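PDB 6KDD: endoglucanase from Fervidobacterium pennivorans DSM 9078, which probably hydrolyses beta-1,4-glucosidic bonds in cellulose and related glucans. Local coordinates for residues A182-N194 against H241-V254. Numbering follows the deposited sequence.
Sequences AHYSAVRSLKLVN and HFKYVSDWAKQNKV
Y184, V187, R188 and L192 meet H241, Y244, V245 and W248 on the outer wall of a (beta/alpha)8 TIM barrel. The short 3-10 segment 184-188 and the loop after it, leading into strand 198-204, pack on helix 232-252, which precedes strand 256-261. At one end Y184, H241 and Y244 form an aromatic cluster. H241 CB sits over the centre of the Y184 ring, 3.5 Å from its centroid, and the H241 ring continues over the same face as an offset stack, with planes 18° apart. H241 ND1 is hydrogen-bonded to Y204. The edge of Y184 points at one face of Y244 in an offset edge-to-face pair, with CD1 of Y184 3.8 Å from CD1 of Y244.

The opposite face of Y244 carries the R188 guanidinium. This group lies nearly flat, its CZ 3.9 Å from the Y244 ring centroid, and forms a cation-pi contact. The bend at chi2 (-124°) helps fold the arginine back over the ring. Y244 is thus clamped between Y184 and R188. Its OH donates to a lone pair of S185 O at 2.9 Å, in the carbonyl plane, which ties the tip of the ring to the 3-10 backbone.

V187 is the central bump. Its CG2 packs on V245 CG1, while its CG1 presses on W248, 3.5 Å from CE3. The V187 carbonyl adds a second contact: its O lies over one face of the indole, 3.2 Å from CZ2. W248 places CG anti to its backbone N (chi1 176°), projecting the indole from the helix against the backbone of 187-188. Beyond it, L192 fills the hollow between W248, N252 and V254. Its CD1 branch does the filling, 3.9 Å from W248 CH2 and 3.5 Å from N252 CB.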
# COMPACT_ATOMS: atom_id res chain seq x y z
N ALA A 182 9.42 0.04 3.49
CA ALA A 182 9.18 1.08 2.48
C ALA A 182 9.38 2.51 3.00
O ALA A 182 8.64 3.42 2.64
CB ALA A 182 7.80 0.90 1.82
N HIS A 183 10.38 2.73 3.85
CA HIS A 183 10.78 4.07 4.28
C HIS A 183 11.24 4.90 3.09
O HIS A 183 11.87 4.36 2.18
CB HIS A 183 11.94 3.93 5.28
CG HIS A 183 12.11 5.13 6.15
ND1 HIS A 183 13.05 6.11 5.88
CD2 HIS A 183 11.44 5.53 7.24
CE1 HIS A 183 12.96 7.05 6.80
NE2 HIS A 183 11.98 6.72 7.64
N TYR A 184 10.91 6.21 3.12
CA TYR A 184 11.21 7.13 2.04
C TYR A 184 12.71 7.07 1.72
O TYR A 184 13.11 7.13 0.55
CB TYR A 184 10.75 8.56 2.38
CG TYR A 184 11.74 9.32 3.23
CD1 TYR A 184 12.87 9.91 2.65
CD2 TYR A 184 11.62 9.36 4.61
CE1 TYR A 184 13.82 10.56 3.41
CE2 TYR A 184 12.58 10.01 5.39
CZ TYR A 184 13.67 10.60 4.78
OH TYR A 184 14.60 11.25 5.53
N SER A 185 13.52 6.91 2.78
CA SER A 185 14.97 6.94 2.65
C SER A 185 15.47 5.73 1.85
O SER A 185 16.49 5.85 1.19
CB SER A 185 15.66 7.10 3.98
OG SER A 185 15.59 5.90 4.73
N ALA A 186 14.71 4.63 1.84
CA ALA A 186 15.17 3.33 1.36
C ALA A 186 15.11 3.21 -0.16
O ALA A 186 15.64 2.26 -0.76
CB ALA A 186 14.40 2.22 2.05
N VAL A 187 14.51 4.22 -0.79
CA VAL A 187 14.31 4.33 -2.22
C VAL A 187 15.66 4.23 -2.94
O VAL A 187 15.81 3.46 -3.90
CB VAL A 187 13.46 5.58 -2.48
CG1 VAL A 187 14.06 6.83 -3.13
CG2 VAL A 187 11.97 5.32 -2.72
N ARG A 188 16.68 4.91 -2.38
CA ARG A 188 18.03 4.93 -2.95
C ARG A 188 18.68 3.55 -2.87
O ARG A 188 19.58 3.24 -3.65
CB ARG A 188 18.91 5.98 -2.27
CG ARG A 188 18.45 7.41 -2.49
CD ARG A 188 19.51 8.32 -3.09
NE ARG A 188 18.79 9.56 -3.35
CZ ARG A 188 19.09 10.75 -2.84
NH1 ARG A 188 20.15 10.90 -2.07
NH2 ARG A 188 18.33 11.78 -3.14
N SER A 189 18.21 2.67 -1.97
CA SER A 189 18.86 1.37 -1.88
C SER A 189 18.18 0.29 -2.75
O SER A 189 18.48 -0.91 -2.68
CB SER A 189 19.09 0.97 -0.45
OG SER A 189 18.08 0.11 0.01
N LEU A 190 17.30 0.73 -3.66
CA LEU A 190 16.58 -0.21 -4.52
C LEU A 190 17.32 -0.34 -5.85
O LEU A 190 17.63 0.66 -6.48
CB LEU A 190 15.19 0.42 -4.69
CG LEU A 190 14.02 -0.46 -5.10
CD1 LEU A 190 13.81 -1.66 -4.20
CD2 LEU A 190 12.77 0.42 -5.17
N LYS A 191 17.61 -1.58 -6.28
CA LYS A 191 18.13 -1.82 -7.62
C LYS A 191 17.01 -2.09 -8.63
O LYS A 191 16.42 -3.16 -8.63
CB LYS A 191 19.13 -2.98 -7.59
CG LYS A 191 20.10 -3.02 -8.76
CD LYS A 191 21.04 -4.21 -8.74
CE LYS A 191 21.90 -4.29 -7.50
NZ LYS A 191 22.17 -5.69 -7.11
N LEU A 192 16.74 -1.13 -9.52
CA LEU A 192 15.66 -1.23 -10.48
C LEU A 192 16.03 -2.15 -11.64
O LEU A 192 17.13 -2.08 -12.17
CB LEU A 192 15.32 0.17 -11.02
CG LEU A 192 14.73 1.14 -10.00
CD1 LEU A 192 14.54 2.52 -10.62
CD2 LEU A 192 13.40 0.63 -9.46
N VAL A 193 15.08 -3.00 -12.06
CA VAL A 193 15.24 -3.83 -13.25
C VAL A 193 14.87 -2.99 -14.47
O VAL A 193 14.34 -1.89 -14.35
CB VAL A 193 14.35 -5.09 -13.16
CG1 VAL A 193 14.75 -6.01 -12.03
CG2 VAL A 193 12.89 -4.74 -13.05
N ASN A 194 15.19 -3.51 -15.66
CA ASN A 194 14.80 -2.81 -16.86
C ASN A 194 13.40 -3.29 -17.25
O ASN A 194 13.27 -4.31 -17.93
CB ASN A 194 15.80 -3.03 -18.00
CG ASN A 194 15.65 -1.99 -19.08
OD1 ASN A 194 14.54 -1.73 -19.55
ND2 ASN A 194 16.74 -1.36 -19.47
N HIS A 241 11.97 15.09 2.71
CA HIS A 241 11.86 13.66 2.48
C HIS A 241 11.32 13.41 1.06
O HIS A 241 11.77 12.50 0.37
CB HIS A 241 10.99 13.03 3.57
CG HIS A 241 11.49 13.31 4.94
ND1 HIS A 241 10.67 13.29 6.05
CD2 HIS A 241 12.72 13.66 5.39
CE1 HIS A 241 11.38 13.57 7.13
NE2 HIS A 241 12.64 13.80 6.74
N PHE A 242 10.35 14.22 0.63
CA PHE A 242 9.68 13.92 -0.63
C PHE A 242 10.55 14.38 -1.81
O PHE A 242 10.48 13.79 -2.88
CB PHE A 242 8.32 14.61 -0.67
CG PHE A 242 7.23 13.82 0.02
CD1 PHE A 242 7.49 13.11 1.19
CD2 PHE A 242 5.96 13.73 -0.55
CE1 PHE A 242 6.49 12.37 1.81
CE2 PHE A 242 4.96 12.97 0.07
CZ PHE A 242 5.22 12.31 1.25
N LYS A 243 11.33 15.45 -1.60
CA LYS A 243 12.25 15.92 -2.64
C LYS A 243 13.32 14.87 -2.86
O LYS A 243 13.71 14.61 -4.00
CB LYS A 243 12.82 17.31 -2.32
CG LYS A 243 13.52 17.99 -3.49
CD LYS A 243 13.93 19.43 -3.21
CE LYS A 243 15.37 19.53 -2.75
NZ LYS A 243 16.30 19.05 -3.80
N TYR A 244 13.74 14.21 -1.77
CA TYR A 244 14.71 13.13 -1.81
C TYR A 244 14.22 11.96 -2.68
O TYR A 244 15.02 11.30 -3.36
CB TYR A 244 14.99 12.71 -0.37
CG TYR A 244 15.84 11.49 -0.14
CD1 TYR A 244 15.32 10.21 -0.25
CD2 TYR A 244 17.17 11.62 0.26
CE1 TYR A 244 16.09 9.09 0.01
CE2 TYR A 244 17.96 10.51 0.53
CZ TYR A 244 17.42 9.24 0.40
OH TYR A 244 18.21 8.15 0.62
N VAL A 245 12.92 11.65 -2.57
CA VAL A 245 12.36 10.55 -3.36
C VAL A 245 12.24 11.00 -4.82
O VAL A 245 12.60 10.27 -5.72
CB VAL A 245 11.01 10.06 -2.79
CG1 VAL A 245 10.49 8.86 -3.61
CG2 VAL A 245 11.18 9.62 -1.35
N SER A 246 11.73 12.21 -5.01
CA SER A 246 11.49 12.78 -6.33
C SER A 246 12.78 12.82 -7.14
O SER A 246 12.81 12.42 -8.31
CB SER A 246 10.92 14.15 -6.18
OG SER A 246 10.71 14.75 -7.45
N ASP A 247 13.84 13.35 -6.50
CA ASP A 247 15.14 13.50 -7.13
C ASP A 247 15.62 12.15 -7.64
O ASP A 247 16.05 12.04 -8.78
CB ASP A 247 16.17 14.23 -6.23
CG ASP A 247 15.91 15.72 -6.13
OD1 ASP A 247 15.21 16.26 -7.01
OD2 ASP A 247 16.35 16.33 -5.13
N TRP A 248 15.53 11.13 -6.78
CA TRP A 248 15.90 9.77 -7.14
C TRP A 248 15.01 9.21 -8.26
O TRP A 248 15.50 8.53 -9.17
CB TRP A 248 15.86 8.88 -5.90
CG TRP A 248 16.13 7.44 -6.18
CD1 TRP A 248 17.35 6.81 -6.20
CD2 TRP A 248 15.15 6.42 -6.48
NE1 TRP A 248 17.19 5.47 -6.47
CE2 TRP A 248 15.86 5.21 -6.66
CE3 TRP A 248 13.76 6.41 -6.58
CZ2 TRP A 248 15.21 4.01 -6.97
CZ3 TRP A 248 13.13 5.23 -6.89
CH2 TRP A 248 13.84 4.04 -7.07
N ALA A 249 13.69 9.47 -8.17
CA ALA A 249 12.77 8.89 -9.15
C ALA A 249 12.97 9.53 -10.53
O ALA A 249 12.86 8.86 -11.54
CB ALA A 249 11.33 9.03 -8.69
N LYS A 250 13.20 10.85 -10.56
CA LYS A 250 13.45 11.55 -11.81
C LYS A 250 14.73 11.01 -12.45
O LYS A 250 14.75 10.75 -13.65
CB LYS A 250 13.48 13.05 -11.54
CG LYS A 250 12.11 13.66 -11.26
CD LYS A 250 12.15 15.15 -11.19
CE LYS A 250 10.77 15.75 -11.12
NZ LYS A 250 10.82 17.11 -10.52
N GLN A 251 15.77 10.80 -11.64
CA GLN A 251 17.03 10.31 -12.17
C GLN A 251 16.89 8.88 -12.70
O GLN A 251 17.59 8.50 -13.63
CB GLN A 251 18.20 10.53 -11.20
CG GLN A 251 18.84 9.27 -10.63
CD GLN A 251 19.59 9.55 -9.34
OE1 GLN A 251 19.76 10.69 -8.93
NE2 GLN A 251 20.04 8.49 -8.69
N ASN A 252 15.96 8.10 -12.14
CA ASN A 252 15.83 6.71 -12.57
C ASN A 252 14.64 6.53 -13.52
O ASN A 252 14.34 5.41 -13.90
CB ASN A 252 15.71 5.75 -11.40
CG ASN A 252 17.01 5.62 -10.65
OD1 ASN A 252 17.32 6.44 -9.79
ND2 ASN A 252 17.75 4.57 -10.95
N LYS A 253 13.95 7.63 -13.83
CA LYS A 253 12.84 7.63 -14.78
C LYS A 253 11.77 6.62 -14.33
O LYS A 253 11.47 5.67 -15.04
CB LYS A 253 13.41 7.37 -16.18
CG LYS A 253 12.53 7.87 -17.32
CD LYS A 253 13.05 9.11 -18.01
CE LYS A 253 12.18 9.49 -19.19
NZ LYS A 253 10.78 9.80 -18.77
N VAL A 254 11.22 6.81 -13.13
CA VAL A 254 10.28 5.83 -12.58
C VAL A 254 9.17 6.59 -11.85
O VAL A 254 9.41 7.64 -11.24
CB VAL A 254 11.01 4.74 -11.73
CG1 VAL A 254 11.48 5.26 -10.37
CG2 VAL A 254 10.22 3.47 -11.54